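Local coordinates for tail spike protein gp49 (Pseudomonas phage LKA1, PDB 4RU4) that probably cleaves the O-specific polysaccharide on the surface of Pseudomonas as a tailspike lyase, helping the phage to enter its host, at residues S128-I134 and V181-L187; I134-P140 and V176-V181; V147-P153 and R166-E172. All coordinates share one frame; numbering follows the deposited sequence. Where two conformers were deposited one is given.

Contact 1 (S128-I134 and V181-L187); sequences SAGSLTI and VTIRSAL
L132 reaches across to I183 and A186 where strands 133-135 and 180-183 of the Ig-like domain, a beta fold inserted in the tailspike chain, pair antiparallel. Its CB lies against I183 CG1, while the two methyls at its tip divide the work: CD1 meets A186 CB at 3.9 Å, and CD2 settles on the backbone, 3.5 Å from S185 C. I183 answers with CG1 held between its own backbone N and carbonyl carbon (chi1 62°), which lays that branch along the L132 backbone. I183 N donates to L132 O at 3.0 Å, from above the carbonyl plane. T133 and T182 form a non-hydrogen-bonded pair and stand side by side on one face, with T133 OG1 beside T182 CG2. I134 and V181, a hydrogen-bonded pair joined through both N-H and C=O groups, turn their side chains to the other face. The I134 side chain slants over two neighbours, CG1 touching I183 CG2 and CD1 touching L187 CD1 at 4.0 Å. F148 and I150 of strand 147-151 pack on I183 and L187 respectively.

Beyond the regular ladder, a type II turn from S128 to S131 brings the chain back to L187, whose N donates almost straight to S131 O (3.0 Å, 168°). L132 also packs on I322 of the second subunit. G130 N, inside the turn, donates to L187 O at 2.8 Å.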
loop_
_atom_site.group_PDB
_atom_site.type_symbol
_atom_site.label_atom_id
_atom_site.label_comp_id
_atom_site.label_asym_id
_atom_site.label_seq_id
_atom_site.Cartn_x
_atom_site.Cartn_y
_atom_site.Cartn_z
ATOM N N SER B 128 31.324 -5.409 11.369
ATOM C CA SER B 128 30.717 -6.024 10.188
ATOM C C SER B 128 29.319 -5.479 9.904
ATOM O O SER B 128 28.640 -4.975 10.801
ATOM C CB SER B 128 30.654 -7.548 10.335
ATOM O OG SER B 128 31.952 -8.114 10.432
ATOM N N ALA B 129 28.888 -5.595 8.651
ATOM C CA ALA B 129 27.525 -5.233 8.302
ATOM C C ALA B 129 26.611 -6.197 9.041
ATOM O O ALA B 129 26.973 -7.359 9.245
ATOM C CB ALA B 129 27.314 -5.335 6.773
ATOM N N GLY B 130 25.451 -5.717 9.490
ATOM C CA GLY B 130 24.510 -6.570 10.186
ATOM C C GLY B 130 24.751 -6.661 11.684
ATOM O O GLY B 130 23.963 -7.262 12.412
ATOM N N SER B 131 25.844 -6.067 12.152
ATOM C CA SER B 131 26.158 -6.087 13.573
ATOM C C SER B 131 25.233 -5.152 14.340
ATOM O O SER B 131 24.657 -4.212 13.766
ATOM C CB SER B 131 27.606 -5.673 13.825
ATOM O OG SER B 131 27.936 -5.760 15.215
ATOM N N LEU B 132 25.087 -5.415 15.639
ATOM C CA LEU B 132 24.365 -4.499 16.511
ATOM C C LEU B 132 25.208 -4.162 17.727
ATOM O O LEU B 132 24.678 -3.786 18.773
ATOM C CB LEU B 132 23.001 -5.050 16.940
ATOM C CG LEU B 132 21.972 -5.124 15.817
ATOM C CD1 LEU B 132 22.005 -6.534 15.234
ATOM C CD2 LEU B 132 20.558 -4.737 16.257
ATOM N N THR B 133 26.525 -4.295 17.577
ATOM C CA THR B 133 27.453 -4.012 18.669
ATOM C C THR B 133 28.651 -3.189 18.208
ATOM O O THR B 133 29.328 -3.535 17.239
ATOM C CB THR B 133 27.981 -5.310 19.296
ATOM O OG1 THR B 133 26.870 -6.139 19.652
ATOM C CG2 THR B 133 28.798 -4.998 20.544
ATOM N N ILE B 134 28.918 -2.113 18.937
ATOM C CA ILE B 134 29.977 -1.190 18.595
ATOM C C ILE B 134 30.919 -1.052 19.787
ATOM O O ILE B 134 30.468 -0.801 20.917
ATOM C CB ILE B 134 29.392 0.233 18.304
ATOM C CG1 ILE B 134 28.313 0.183 17.221
ATOM C CG2 ILE B 134 30.495 1.190 17.917
ATOM C CD1 ILE B 134 28.808 -0.297 15.872
ATOM N N VAL B 181 28.868 -0.369 23.111
ATOM C CA VAL B 181 27.561 0.222 22.860
ATOM C C VAL B 181 26.737 -0.669 21.909
ATOM O O VAL B 181 27.132 -0.953 20.768
ATOM C CB VAL B 181 27.728 1.635 22.281
ATOM C CG1 VAL B 181 26.376 2.224 21.863
ATOM C CG2 VAL B 181 28.440 2.528 23.297
ATOM N N THR B 182 25.596 -1.140 22.385
ATOM C CA THR B 182 24.739 -1.931 21.520
ATOM C C THR B 182 23.711 -0.988 20.888
ATOM O O THR B 182 23.401 0.064 21.440
ATOM C CB THR B 182 24.041 -3.110 22.269
ATOM O OG1 THR B 182 23.343 -2.628 23.431
ATOM C CG2 THR B 182 25.076 -4.187 22.701
ATOM N N ILE B 183 23.187 -1.359 19.729
ATOM C CA ILE B 183 22.330 -0.434 18.989
ATOM C C ILE B 183 21.016 -1.107 18.638
ATOM O O ILE B 183 20.903 -2.351 18.702
ATOM C CB ILE B 183 23.036 0.085 17.719
ATOM C CG1 ILE B 183 23.352 -1.079 16.756
ATOM C CG2 ILE B 183 24.298 0.875 18.112
ATOM C CD1 ILE B 183 24.244 -0.705 15.575
ATOM N N ARG B 184 20.023 -0.296 18.288
ATOM C CA ARG B 184 18.665 -0.798 18.140
ATOM C C ARG B 184 18.307 -1.451 16.786
ATOM O O ARG B 184 17.325 -2.180 16.711
ATOM C CB ARG B 184 17.656 0.300 18.510
ATOM C CG ARG B 184 17.739 0.697 19.982
ATOM C CD ARG B 184 16.814 1.861 20.343
ATOM N NE ARG B 184 16.698 1.908 21.806
ATOM C CZ ARG B 184 16.134 2.912 22.468
ATOM N NH1 ARG B 184 15.649 3.930 21.795
ATOM N NH2 ARG B 184 16.043 2.894 23.788
ATOM N N SER B 185 19.077 -1.194 15.730
ATOM C CA SER B 185 18.879 -1.929 14.476
ATOM C C SER B 185 20.216 -2.268 13.825
ATOM O O SER B 185 21.207 -1.591 14.049
ATOM C CB SER B 185 17.951 -1.182 13.495
ATOM O OG SER B 185 18.319 0.189 13.371
ATOM N N ALA B 186 20.233 -3.317 13.017
ATOM C CA ALA B 186 21.488 -3.816 12.419
ATOM C C ALA B 186 22.125 -2.803 11.453
ATOM O O ALA B 186 21.435 -2.119 10.699
ATOM C CB ALA B 186 21.220 -5.134 11.713
ATOM N N LEU B 187 23.452 -2.708 11.489
ATOM C CA LEU B 187 24.177 -1.857 10.546
ATOM C C LEU B 187 23.917 -2.262 9.096
ATOM O O LEU B 187 23.924 -3.452 8.774
ATOM C CB LEU B 187 25.684 -1.924 10.818
ATOM C CG LEU B 187 26.235 -1.306 12.120
ATOM C CD1 LEU B 187 27.728 -1.552 12.178
ATOM C CD2 LEU B 187 25.943 0.222 12.256
#

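Contact 2 (I134-P140 and V176-V181); sequences IDFASTP and VSGNTV
I134 and V181 continue the antiparallel ladder, and D135 faces T180 one step on as a non-hydrogen-bonded pair with CA atoms 4.7 Å apart. One further backbone bond follows, from F136 N to N179 O (2.9 Å, 163°). Past this bond segment 134-140 swings around the tip of the other segment, where a type II' turn from S177 to T180 joins strands 168-177 and 180-183. G178 occupies the turn position with positive phi, and the hairpin closes through reciprocal backbone bonds between S177 and T180.

N179 carries much of the contact from this turn. Its side chain is folded beside its own backbone N (chi1 -70°), directing the amide toward the bend at S138 and T139; CB lies 3.3 Å from F136 O and OD1 comes within 3.2 Å of S138 C. The carbonyl O of the same residue sits at the edge of the F136 ring, near the ring plane.

This is the outer end of the Ig-like domain, a beta hairpin tip wrapped by the loop that follows strand 133-135. On the buried side V181 CG2 packs against both F136 and P140 of that loop. It approaches the F136 ring obliquely, 3.5 Å from CE1, and meets P140 CG at 3.7 Å, the valine and proline side chains running antiparallel alongside one another. P140 CB in turn covers one face of the phenylalanine ring, displaced from the ring centre, and I124 packs on the same phenylalanine.

On the opposite face D135 and T180 point the same way, side by side. A water bridges them, 2.9 Å from T180 OG1 and donating a weak bond to D135 OD1.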
loop_
_atom_site.group_PDB
_atom_site.type_symbol
_atom_site.label_atom_id
_atom_site.label_comp_id
_atom_site.label_asym_id
_atom_site.label_seq_id
_atom_site.Cartn_x
_atom_site.Cartn_y
_atom_site.Cartn_z
ATOM N N ILE B 134 28.918 -2.113 18.937
ATOM C CA ILE B 134 29.977 -1.190 18.595
ATOM C C ILE B 134 30.919 -1.052 19.787
ATOM O O ILE B 134 30.468 -0.801 20.917
ATOM C CB ILE B 134 29.392 0.233 18.304
ATOM C CG1 ILE B 134 28.313 0.183 17.221
ATOM C CG2 ILE B 134 30.495 1.190 17.917
ATOM C CD1 ILE B 134 28.808 -0.297 15.872
ATOM N N ASP B 135 32.218 -1.194 19.520
ATOM C CA ASP B 135 33.253 -1.099 20.544
ATOM C C ASP B 135 34.051 0.206 20.428
ATOM O O ASP B 135 34.844 0.377 19.495
ATOM C CB ASP B 135 34.224 -2.289 20.435
ATOM C CG ASP B 135 33.552 -3.621 20.709
ATOM O OD1 ASP B 135 32.631 -3.669 21.560
ATOM O OD2 ASP B 135 33.942 -4.623 20.065
ATOM N N PHE B 136 33.853 1.106 21.393
ATOM C CA PHE B 136 34.517 2.398 21.402
ATOM C C PHE B 136 35.881 2.310 22.063
ATOM O O PHE B 136 36.082 1.522 22.996
ATOM C CB PHE B 136 33.647 3.422 22.130
ATOM C CG PHE B 136 32.505 3.936 21.290
ATOM C CD1 PHE B 136 31.282 3.281 21.283
ATOM C CD2 PHE B 136 32.662 5.064 20.507
ATOM C CE1 PHE B 136 30.216 3.760 20.513
ATOM C CE2 PHE B 136 31.607 5.543 19.723
ATOM C CZ PHE B 136 30.383 4.864 19.724
ATOM N N ALA B 137 36.817 3.117 21.569
ATOM C CA ALA B 137 38.185 3.105 22.067
ATOM C C ALA B 137 38.285 3.537 23.524
ATOM O O ALA B 137 39.231 3.174 24.212
ATOM C CB ALA B 137 39.070 3.986 21.199
ATOM N N SER B 138 37.317 4.310 23.998
ATOM C CA SER B 138 37.333 4.794 25.380
ATOM C C SER B 138 35.905 5.159 25.755
ATOM O O SER B 138 35.017 5.084 24.901
ATOM C CB SER B 138 38.268 6.003 25.526
ATOM O OG SER B 138 37.783 7.131 24.814
ATOM N N THR B 139 35.672 5.551 27.007
ATOM C CA THR B 139 34.291 5.742 27.495
ATOM C C THR B 139 33.458 6.730 26.663
ATOM O O THR B 139 33.802 7.903 26.605
ATOM C CB THR B 139 34.297 6.308 28.941
ATOM O OG1 THR B 139 35.016 5.424 29.802
ATOM C CG2 THR B 139 32.871 6.474 29.455
ATOM N N PRO B 140 32.358 6.265 26.026
ATOM C CA PRO B 140 31.556 7.186 25.211
ATOM C C PRO B 140 30.473 7.896 26.003
ATOM O O PRO B 140 29.844 7.276 26.864
ATOM C CB PRO B 140 30.899 6.257 24.186
ATOM C CG PRO B 140 30.754 4.957 24.910
ATOM C CD PRO B 140 31.962 4.860 25.819
ATOM N N VAL B 176 24.595 0.695 26.978
ATOM C CA VAL B 176 26.024 0.975 27.064
ATOM C C VAL B 176 26.548 0.166 28.247
ATOM O O VAL B 176 25.968 0.199 29.337
ATOM C CB VAL B 176 26.274 2.472 27.361
ATOM C CG1 VAL B 176 27.775 2.790 27.375
ATOM C CG2 VAL B 176 25.525 3.351 26.358
ATOM N N SER B 177 27.620 -0.573 28.034
ATOM C CA SER B 177 28.262 -1.260 29.136
ATOM C C SER B 177 29.749 -1.090 28.944
ATOM O O SER B 177 30.306 -1.631 27.997
ATOM C CB SER B 177 27.913 -2.746 29.113
ATOM O OG SER B 177 28.479 -3.386 30.245
ATOM N N GLY B 178 30.391 -0.329 29.819
ATOM C CA GLY B 178 31.798 -0.009 29.636
ATOM C C GLY B 178 31.995 0.715 28.315
ATOM O O GLY B 178 31.305 1.693 28.036
ATOM N N ASN B 179 32.909 0.226 27.488
ATOM C CA ASN B 179 33.145 0.839 26.184
ATOM C C ASN B 179 32.289 0.267 25.058
ATOM O O ASN B 179 32.397 0.687 23.906
ATOM C CB ASN B 179 34.619 0.733 25.813
ATOM C CG ASN B 179 35.469 1.623 26.655
ATOM O OD1 ASN B 179 34.959 2.533 27.303
ATOM N ND2 ASN B 179 36.774 1.378 26.659
ATOM N N THR B 180 31.443 -0.691 25.406
ATOM C CA THR B 180 30.622 -1.382 24.427
ATOM C C THR B 180 29.237 -0.767 24.322
ATOM O O THR B 180 28.508 -0.687 25.312
ATOM C CB THR B 180 30.452 -2.843 24.824
ATOM O OG1 THR B 180 31.745 -3.452 24.928
ATOM C CG2 THR B 180 29.611 -3.583 23.782
ATOM N N VAL B 181 28.868 -0.369 23.111
ATOM C CA VAL B 181 27.561 0.222 22.860
ATOM C C VAL B 181 26.737 -0.669 21.909
ATOM O O VAL B 181 27.132 -0.953 20.768
ATOM C CB VAL B 181 27.728 1.635 22.281
ATOM C CG1 VAL B 181 26.376 2.224 21.863
ATOM C CG2 VAL B 181 28.440 2.528 23.297
HETATM O O HOH W 1 34.511 -2.828 24.280
#

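Contact 3 (V147-P153 and R166-E172); sequences VFIIYNP and RAGEFCE. With EDO (1,2-ethanediol), chain H.
F148 and C171 form a hydrogen-bonded pair in the antiparallel ladder between strands 147-151 and 168-177 of the Ig-like domain. C171 N donates to F148 O at 2.7 Å, nearly straight at 173°, and F148 N returns a bond to C171 O. I150 and E169 repeat the exchange, and N152 N extends it to A167 O. Several of the outward-facing groups are used too: V147, I149 and Y151 bond to strand 197-202, E172 to R184, and G168 O accepts from R309 NH1.

Buried E169 has both carboxylate oxygens satisfied: OE1 accepts from Y188 N, and OE2 is bonded to A189 N and the Y191 hydroxyl. R166 runs extended past Y151, its guanidinium 81° from the phenol plane; NH1 gives Y151 OH a weak bond at 3.0 Å and also donates to A301 O, while NH2 forms a salt bridge with D155 OD1.

Apolar packing contributes on both faces. C171 CB lies over the F148 ring, 3.7 Å from its centroid, with SG oblique to it. Across the sheet I149 CG1 sits over the centre of the F170 ring, while V147 CG1 meets that ring's edge. At the far end E172 OE2 pairs with R184, and OE1 with Y252 OH and with K287 NZ of the second subunit. An ethanediol, probably from crystallisation and also bonded to that K287 NZ, donates through O1 to E172 OE2 at 2.8 Å.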
loop_
_atom_site.group_PDB
_atom_site.type_symbol
_atom_site.label_atom_id
_atom_site.label_comp_id
_atom_site.label_asym_id
_atom_site.label_seq_id
_atom_site.Cartn_x
_atom_site.Cartn_y
_atom_site.Cartn_z
ATOM N N VAL B 147 21.546 9.174 19.693
ATOM C CA VAL B 147 21.786 8.940 18.257
ATOM C C VAL B 147 23.178 9.379 17.869
ATOM O O VAL B 147 23.641 10.453 18.272
ATOM C CB VAL B 147 20.730 9.672 17.391
ATOM C CG1 VAL B 147 21.048 9.573 15.886
ATOM C CG2 VAL B 147 19.344 9.103 17.706
ATOM N N PHE B 148 23.872 8.529 17.124
ATOM C CA PHE B 148 25.176 8.909 16.609
ATOM C C PHE B 148 25.320 8.537 15.149
ATOM O O PHE B 148 24.571 7.696 14.638
ATOM C CB PHE B 148 26.324 8.347 17.469
ATOM C CG PHE B 148 26.423 6.822 17.493
ATOM C CD1 PHE B 148 27.181 6.151 16.550
ATOM C CD2 PHE B 148 25.825 6.085 18.518
ATOM C CE1 PHE B 148 27.318 4.784 16.587
ATOM C CE2 PHE B 148 25.940 4.706 18.559
ATOM C CZ PHE B 148 26.698 4.051 17.593
ATOM N N ILE B 149 26.275 9.190 14.496
ATOM C CA ILE B 149 26.590 8.947 13.101
ATOM C C ILE B 149 27.994 8.366 12.991
ATOM O O ILE B 149 28.965 8.927 13.523
ATOM C CB ILE B 149 26.598 10.266 12.303
ATOM C CG1 ILE B 149 25.200 10.871 12.246
ATOM C CG2 ILE B 149 27.125 10.014 10.863
ATOM C CD1 ILE B 149 25.186 12.335 11.763
ATOM N N ILE B 150 28.098 7.221 12.327
ATOM C CA ILE B 150 29.392 6.727 11.879
ATOM C C ILE B 150 29.644 7.373 10.526
ATOM O O ILE B 150 28.775 7.311 9.649
ATOM C CB ILE B 150 29.330 5.207 11.708
ATOM C CG1 ILE B 150 28.947 4.549 13.051
ATOM C CG2 ILE B 150 30.646 4.661 11.102
ATOM C CD1 ILE B 150 28.700 3.034 12.967
ATOM N N TYR B 151 30.812 8.000 10.344
ATOM C CA TYR B 151 31.099 8.731 9.105
ATOM C C TYR B 151 32.461 8.384 8.542
ATOM O O TYR B 151 33.459 8.409 9.260
ATOM C CB TYR B 151 31.047 10.234 9.374
ATOM C CG TYR B 151 31.530 11.116 8.241
ATOM C CD1 TYR B 151 30.867 11.127 7.013
ATOM C CD2 TYR B 151 32.614 11.978 8.421
ATOM C CE1 TYR B 151 31.298 11.932 5.973
ATOM C CE2 TYR B 151 33.049 12.812 7.386
ATOM C CZ TYR B 151 32.385 12.785 6.174
ATOM O OH TYR B 151 32.795 13.587 5.148
ATOM N N ASN B 152 32.495 8.083 7.252
ATOM C CA ASN B 152 33.752 7.852 6.546
ATOM C C ASN B 152 34.086 9.066 5.673
ATOM O O ASN B 152 33.421 9.303 4.668
ATOM C CB ASN B 152 33.634 6.593 5.693
ATOM C CG ASN B 152 34.963 6.199 5.055
ATOM O OD1 ASN B 152 35.840 7.039 4.877
ATOM N ND2 ASN B 152 35.112 4.919 4.713
ATOM N N PRO B 153 35.121 9.842 6.044
ATOM C CA PRO B 153 35.430 11.045 5.266
ATOM C C PRO B 153 36.019 10.729 3.897
ATOM O O PRO B 153 36.203 11.666 3.122
ATOM C CB PRO B 153 36.509 11.766 6.106
ATOM C CG PRO B 153 36.613 11.011 7.398
ATOM C CD PRO B 153 36.058 9.633 7.159
ATOM N N ARG B 166 29.589 9.572 0.415
ATOM C CA ARG B 166 30.445 8.981 1.418
ATOM C C ARG B 166 29.673 7.966 2.274
ATOM O O ARG B 166 28.449 8.047 2.393
ATOM C CB ARG B 166 31.047 10.089 2.289
ATOM C CG ARG B 166 31.923 11.067 1.472
ATOM C CD ARG B 166 32.894 11.863 2.363
ATOM N NE ARG B 166 33.673 12.780 1.534
ATOM C CZ ARG B 166 33.511 14.104 1.534
ATOM N NH1 ARG B 166 32.637 14.665 2.365
ATOM N NH2 ARG B 166 34.243 14.869 0.730
ATOM N N ALA B 167 30.408 7.039 2.873
ATOM C CA ALA B 167 29.839 5.945 3.656
ATOM C C ALA B 167 29.568 6.367 5.087
ATOM O O ALA B 167 30.172 7.305 5.598
ATOM C CB ALA B 167 30.791 4.726 3.649
ATOM N N GLY B 168 28.659 5.649 5.734
ATOM C CA GLY B 168 28.400 5.813 7.159
ATOM C C GLY B 168 26.912 5.595 7.381
ATOM O O GLY B 168 26.204 5.208 6.453
ATOM N N GLU B 169 26.419 5.831 8.593
ATOM C CA GLU B 169 24.974 5.730 8.845
ATOM C C GLU B 169 24.642 6.233 10.242
ATOM O O GLU B 169 25.548 6.472 11.045
ATOM C CB GLU B 169 24.488 4.261 8.709
ATOM C CG GLU B 169 25.211 3.250 9.566
ATOM C CD GLU B 169 24.926 1.809 9.108
ATOM O OE1 GLU B 169 23.847 1.261 9.459
ATOM O OE2 GLU B 169 25.765 1.249 8.359
ATOM N N PHE B 170 23.346 6.376 10.527
ATOM C CA PHE B 170 22.862 6.747 11.859
ATOM C C PHE B 170 22.531 5.533 12.727
ATOM O O PHE B 170 21.824 4.615 12.277
ATOM C CB PHE B 170 21.571 7.552 11.755
ATOM C CG PHE B 170 21.758 8.962 11.259
ATOM C CD1 PHE B 170 22.149 9.203 9.938
ATOM C CD2 PHE B 170 21.511 10.043 12.097
ATOM C CE1 PHE B 170 22.275 10.496 9.454
ATOM C CE2 PHE B 170 21.640 11.367 11.623
ATOM C CZ PHE B 170 22.023 11.589 10.297
ATOM N N CYS B 171 22.995 5.560 13.974
ATOM C CA CYS B 171 22.755 4.462 14.912
ATOM C C CYS B 171 22.031 4.985 16.148
ATOM O O CYS B 171 22.264 6.111 16.577
ATOM C CB CYS B 171 24.060 3.817 15.368
ATOM S SG CYS B 171 25.078 3.143 14.069
ATOM N N GLU B 172 21.141 4.168 16.697
ATOM C CA GLU B 172 20.345 4.575 17.857
ATOM C C GLU B 172 20.729 3.650 19.021
ATOM O O GLU B 172 20.622 2.428 18.909
ATOM C CB GLU B 172 18.853 4.495 17.526
ATOM C CG GLU B 172 17.939 5.065 18.613
ATOM C CD GLU B 172 16.450 5.015 18.246
ATOM O OE1 GLU B 172 16.077 5.056 17.029
ATOM O OE2 GLU B 172 15.648 4.934 19.205
HETATM C C1 EDO H . 12.314 4.915 19.534
HETATM O O1 EDO H . 13.014 4.536 18.344
HETATM C C2 EDO H . 11.201 5.892 19.194
HETATM O O2 EDO H . 11.817 7.136 18.807
#

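In the fold
All three contacts belong to one Ig-like domain and are nested along the chain: contact 3 lies inside the loop closed by contact 2, itself inside that of contact 1. Contacts 1 and 2 share I134 and V181, with centres about 13 Å apart. Contact 3 is about 12 Å from contact 1, centre to centre, and joins it through the R184 NH1 to E172 OE2 salt bridge (2.8 Å) and through L187 CD2 against C171 SG. F148 of contact 3 reaches I134 and V181, tying it to contact 2. The calcium site at G368 and D394 lies away from all three; a sodium ion lies about 3 Å from the R184 side chain.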